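Local coordinates for BH0493 protein (Bacillus halodurans C-125, PDB 2QEE) that binds zinc and is probably a metal-dependent enzyme of the amidohydrolase superfamily, at residues Glu46-Val57 / Lys73-Leu84. Residues are numbered along the deposited sequence; the frame is centred on the assembly and turned at random.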
# COMPACT_ATOMS: atom_id res chain seq x y z
N GLU C 46 20.82 16.44 -21.71
CA GLU C 46 19.84 15.39 -21.92
C GLU C 46 19.33 14.86 -20.55
O GLU C 46 18.14 14.65 -20.39
CB GLU C 46 20.47 14.28 -22.70
CG GLU C 46 20.83 14.72 -24.16
CD GLU C 46 19.62 14.88 -25.08
OE1 GLU C 46 18.44 14.61 -24.68
OE2 GLU C 46 19.86 15.25 -26.25
N LEU C 47 20.24 14.66 -19.60
CA LEU C 47 19.86 14.29 -18.22
C LEU C 47 18.84 15.26 -17.64
O LEU C 47 17.82 14.87 -17.11
CB LEU C 47 21.06 14.22 -17.27
CG LEU C 47 21.97 13.01 -17.44
CD1 LEU C 47 23.24 13.15 -16.56
CD2 LEU C 47 21.20 11.70 -17.09
N LEU C 48 19.14 16.56 -17.75
CA LEU C 48 18.27 17.58 -17.19
C LEU C 48 16.93 17.73 -17.91
O LEU C 48 15.95 18.15 -17.30
CB LEU C 48 19.04 18.90 -17.20
CG LEU C 48 20.04 19.02 -16.04
CD1 LEU C 48 20.95 20.27 -16.29
CD2 LEU C 48 19.41 19.12 -14.61
N THR C 49 16.87 17.38 -19.19
CA THR C 49 15.61 17.56 -19.94
C THR C 49 14.83 16.24 -20.13
O THR C 49 13.86 16.18 -20.89
CB THR C 49 15.89 18.27 -21.29
OG1 THR C 49 16.84 17.48 -22.01
CG2 THR C 49 16.47 19.63 -21.05
N TYR C 50 15.28 15.20 -19.43
CA TYR C 50 14.54 13.94 -19.19
C TYR C 50 13.09 14.33 -18.85
O TYR C 50 12.89 15.33 -18.13
CB TYR C 50 15.14 13.30 -17.92
CG TYR C 50 14.70 11.88 -17.54
CD1 TYR C 50 14.28 10.96 -18.51
CD2 TYR C 50 14.79 11.44 -16.21
CE1 TYR C 50 13.96 9.61 -18.16
CE2 TYR C 50 14.47 10.10 -15.85
CZ TYR C 50 14.08 9.19 -16.81
OH TYR C 50 13.75 7.90 -16.45
N HIS C 51 12.10 13.58 -19.34
CA HIS C 51 10.71 14.00 -19.18
C HIS C 51 10.27 13.99 -17.72
O HIS C 51 9.35 14.73 -17.34
CB HIS C 51 9.76 13.21 -20.07
CG HIS C 51 9.62 11.75 -19.73
ND1 HIS C 51 8.73 11.29 -18.77
CD2 HIS C 51 10.22 10.65 -20.24
CE1 HIS C 51 8.78 9.96 -18.73
NE2 HIS C 51 9.68 9.55 -19.61
N TYR C 52 10.89 13.14 -16.89
CA TYR C 52 10.55 13.18 -15.46
C TYR C 52 10.78 14.58 -14.90
O TYR C 52 10.04 15.05 -14.03
CB TYR C 52 11.39 12.20 -14.62
CG TYR C 52 11.16 10.72 -14.79
CD1 TYR C 52 10.82 10.16 -16.01
CD2 TYR C 52 11.40 9.83 -13.71
CE1 TYR C 52 10.66 8.77 -16.14
CE2 TYR C 52 11.23 8.41 -13.84
CZ TYR C 52 10.86 7.91 -15.06
OH TYR C 52 10.70 6.57 -15.19
N LEU C 53 11.84 15.23 -15.36
CA LEU C 53 12.21 16.56 -14.87
C LEU C 53 11.38 17.65 -15.52
O LEU C 53 11.12 18.66 -14.89
CB LEU C 53 13.70 16.84 -15.02
CG LEU C 53 14.59 15.96 -14.09
CD1 LEU C 53 16.04 16.37 -14.20
CD2 LEU C 53 14.14 16.08 -12.64
N VAL C 54 10.96 17.42 -16.77
CA VAL C 54 9.95 18.34 -17.37
C VAL C 54 8.65 18.42 -16.53
O VAL C 54 8.21 19.53 -16.14
CB VAL C 54 9.66 17.93 -18.83
CG1 VAL C 54 8.57 18.84 -19.43
CG2 VAL C 54 10.96 18.01 -19.64
N ALA C 55 8.12 17.26 -16.14
CA ALA C 55 6.94 17.24 -15.26
C ALA C 55 7.25 18.05 -13.99
O ALA C 55 6.48 18.93 -13.58
CB ALA C 55 6.58 15.79 -14.91
N GLU C 56 8.40 17.80 -13.36
CA GLU C 56 8.68 18.46 -12.09
C GLU C 56 8.86 19.98 -12.24
O GLU C 56 8.34 20.72 -11.42
CB GLU C 56 9.89 17.81 -11.41
CG GLU C 56 9.52 16.37 -10.95
CD GLU C 56 10.69 15.66 -10.27
OE1 GLU C 56 11.50 16.35 -9.59
OE2 GLU C 56 10.74 14.42 -10.46
N VAL C 57 9.53 20.42 -13.31
CA VAL C 57 9.80 21.89 -13.42
C VAL C 57 8.46 22.61 -13.69
O VAL C 57 8.21 23.73 -13.20
CB VAL C 57 10.87 22.22 -14.52
CG1 VAL C 57 10.33 22.04 -15.99
CG2 VAL C 57 11.45 23.58 -14.27
N LYS C 73 17.47 22.98 -26.26
CA LYS C 73 17.84 22.03 -25.18
C LYS C 73 18.68 22.71 -24.07
O LYS C 73 18.39 22.56 -22.86
CB LYS C 73 18.48 20.75 -25.72
CG LYS C 73 18.42 19.60 -24.66
CD LYS C 73 18.44 18.23 -25.25
CE LYS C 73 17.08 17.86 -25.83
NZ LYS C 73 16.23 17.14 -24.80
N ARG C 74 19.68 23.51 -24.44
CA ARG C 74 20.49 24.18 -23.41
C ARG C 74 19.65 25.08 -22.52
O ARG C 74 19.81 25.08 -21.31
CB ARG C 74 21.66 24.97 -24.00
CG ARG C 74 22.71 25.47 -22.94
CD ARG C 74 23.86 26.34 -23.56
NE ARG C 74 25.22 25.77 -23.66
CZ ARG C 74 25.59 24.48 -23.70
NH1 ARG C 74 24.71 23.48 -23.62
NH2 ARG C 74 26.88 24.19 -23.81
N GLU C 75 18.75 25.86 -23.13
CA GLU C 75 17.89 26.78 -22.37
C GLU C 75 16.94 26.03 -21.43
O GLU C 75 16.75 26.47 -20.29
CB GLU C 75 17.07 27.69 -23.29
CG GLU C 75 17.94 28.74 -23.98
CD GLU C 75 17.31 29.36 -25.21
OE1 GLU C 75 16.21 28.97 -25.63
OE2 GLU C 75 17.96 30.26 -25.77
N GLN C 76 16.37 24.93 -21.92
CA GLN C 76 15.47 24.07 -21.09
C GLN C 76 16.28 23.57 -19.90
O GLN C 76 15.84 23.67 -18.76
CB GLN C 76 14.97 22.90 -21.92
CG GLN C 76 13.90 23.30 -22.97
CD GLN C 76 13.58 22.15 -23.90
OE1 GLN C 76 14.28 21.14 -23.92
NE2 GLN C 76 12.55 22.31 -24.72
N ALA C 77 17.49 23.06 -20.17
CA ALA C 77 18.34 22.53 -19.10
C ALA C 77 18.71 23.60 -18.08
O ALA C 77 18.70 23.35 -16.88
CB ALA C 77 19.57 21.85 -19.70
N ASP C 78 19.06 24.81 -18.54
CA ASP C 78 19.30 25.91 -17.67
C ASP C 78 18.08 26.23 -16.76
O ASP C 78 18.25 26.51 -15.57
CB ASP C 78 19.59 27.19 -18.51
CG ASP C 78 20.96 27.21 -19.14
OD1 ASP C 78 21.86 26.46 -18.73
OD2 ASP C 78 21.14 28.06 -20.04
N LEU C 79 16.89 26.28 -17.34
CA LEU C 79 15.67 26.57 -16.59
C LEU C 79 15.46 25.47 -15.49
O LEU C 79 15.16 25.79 -14.32
CB LEU C 79 14.46 26.58 -17.52
CG LEU C 79 13.13 26.91 -16.80
CD1 LEU C 79 13.08 28.32 -16.23
CD2 LEU C 79 11.91 26.62 -17.68
N ILE C 80 15.56 24.22 -15.92
CA ILE C 80 15.37 23.04 -15.00
C ILE C 80 16.38 23.13 -13.84
O ILE C 80 16.00 22.99 -12.67
CB ILE C 80 15.35 21.70 -15.74
CG1 ILE C 80 14.05 21.66 -16.59
CG2 ILE C 80 15.47 20.47 -14.75
CD1 ILE C 80 13.99 20.51 -17.62
N TRP C 81 17.63 23.46 -14.17
CA TRP C 81 18.67 23.60 -13.15
C TRP C 81 18.31 24.68 -12.14
O TRP C 81 18.30 24.46 -10.92
CB TRP C 81 20.03 23.91 -13.80
CG TRP C 81 21.16 23.89 -12.85
CD1 TRP C 81 21.84 24.97 -12.37
CD2 TRP C 81 21.81 22.73 -12.30
NE1 TRP C 81 22.87 24.57 -11.55
CE2 TRP C 81 22.89 23.19 -11.51
CE3 TRP C 81 21.62 21.36 -12.44
CZ2 TRP C 81 23.74 22.32 -10.81
CZ3 TRP C 81 22.46 20.48 -11.76
CH2 TRP C 81 23.49 20.97 -10.93
N GLU C 82 17.99 25.87 -12.63
CA GLU C 82 17.62 26.96 -11.74
C GLU C 82 16.38 26.64 -10.87
O GLU C 82 16.41 26.87 -9.66
CB GLU C 82 17.40 28.24 -12.58
CG GLU C 82 16.98 29.45 -11.78
CD GLU C 82 18.07 30.02 -10.86
OE1 GLU C 82 19.28 29.67 -11.02
OE2 GLU C 82 17.70 30.81 -9.97
N GLU C 83 15.33 26.08 -11.48
CA GLU C 83 14.05 25.93 -10.78
C GLU C 83 14.05 24.76 -9.80
O GLU C 83 13.44 24.86 -8.76
CB GLU C 83 12.91 25.69 -11.78
CG GLU C 83 12.67 26.91 -12.75
CD GLU C 83 11.77 27.99 -12.14
OE1 GLU C 83 11.36 27.87 -10.97
OE2 GLU C 83 11.40 28.96 -12.86
N LEU C 84 14.74 23.68 -10.16
CA LEU C 84 14.67 22.44 -9.32
C LEU C 84 15.92 22.18 -8.48
O LEU C 84 15.89 21.34 -7.58
CB LEU C 84 14.46 21.24 -10.21
CG LEU C 84 13.17 21.14 -11.02
CD1 LEU C 84 13.11 19.83 -11.70
CD2 LEU C 84 11.89 21.44 -10.17
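Glu46 and Thr49 meet Lys73 at one end of a helix-helix packing, in which helices 44-48 and 51-58, linked through Thr49 and Tyr50 (the N-cap), lie against helix 73-86. All three lie between strands 24-26 and 139-143, probably in a helical insertion after the first strand of an amidohydrolase-type (β/α)8 barrel, and the axes of 51-57 and 73-84 cross at 57°. The Glu46 carboxylate lies across the end of Lys73, its OE1 forming a long, weak salt bridge, 3.4 Å, to Lys73 NZ. Leu48 turns inward: its CB packs on Ala77 CB, and its CD2 reaches the Trp81 ring at the edge, in plane, 3.8 Å from CE3. Leu48 O is buried without a polar partner, and Ile80 CD1 lies only 3.1 Å from Leu48 O. At Thr49, OG1 sits between the backbone N and the carbonyl carbon (chi1 57°), which places it beside the lysine. Lys73, bent at its last two torsions, brings NZ within 2.9 Å of Thr49 OG1, which also hydrogen-bonds to Asp45 O, while Thr49 CG2 rests 3.7 Å from Gln76 CB. With an alanine here, Lys73 NZ would probably lose its shorter bond and keep the weak one to Glu46, and a gap would likely open beside Gln76. Leu53 reaches residues one turn apart on the partner helix, its CB against Ile80 CG2 and its CD2 against Leu84 CD1. Glu56 contributes CB to Leu84 CD1, while its carboxylate hydrogen-bonds to Ser92 of the same chain and forms a salt bridge with Arg316 of a second subunit. Val57 closes the contact as a knob in the hole formed by Leu79, Ile80, Glu83 and Leu84, with CG1 3.8 Å from Ile80 CG1 and CG2 3.6 Å from Glu83 CB.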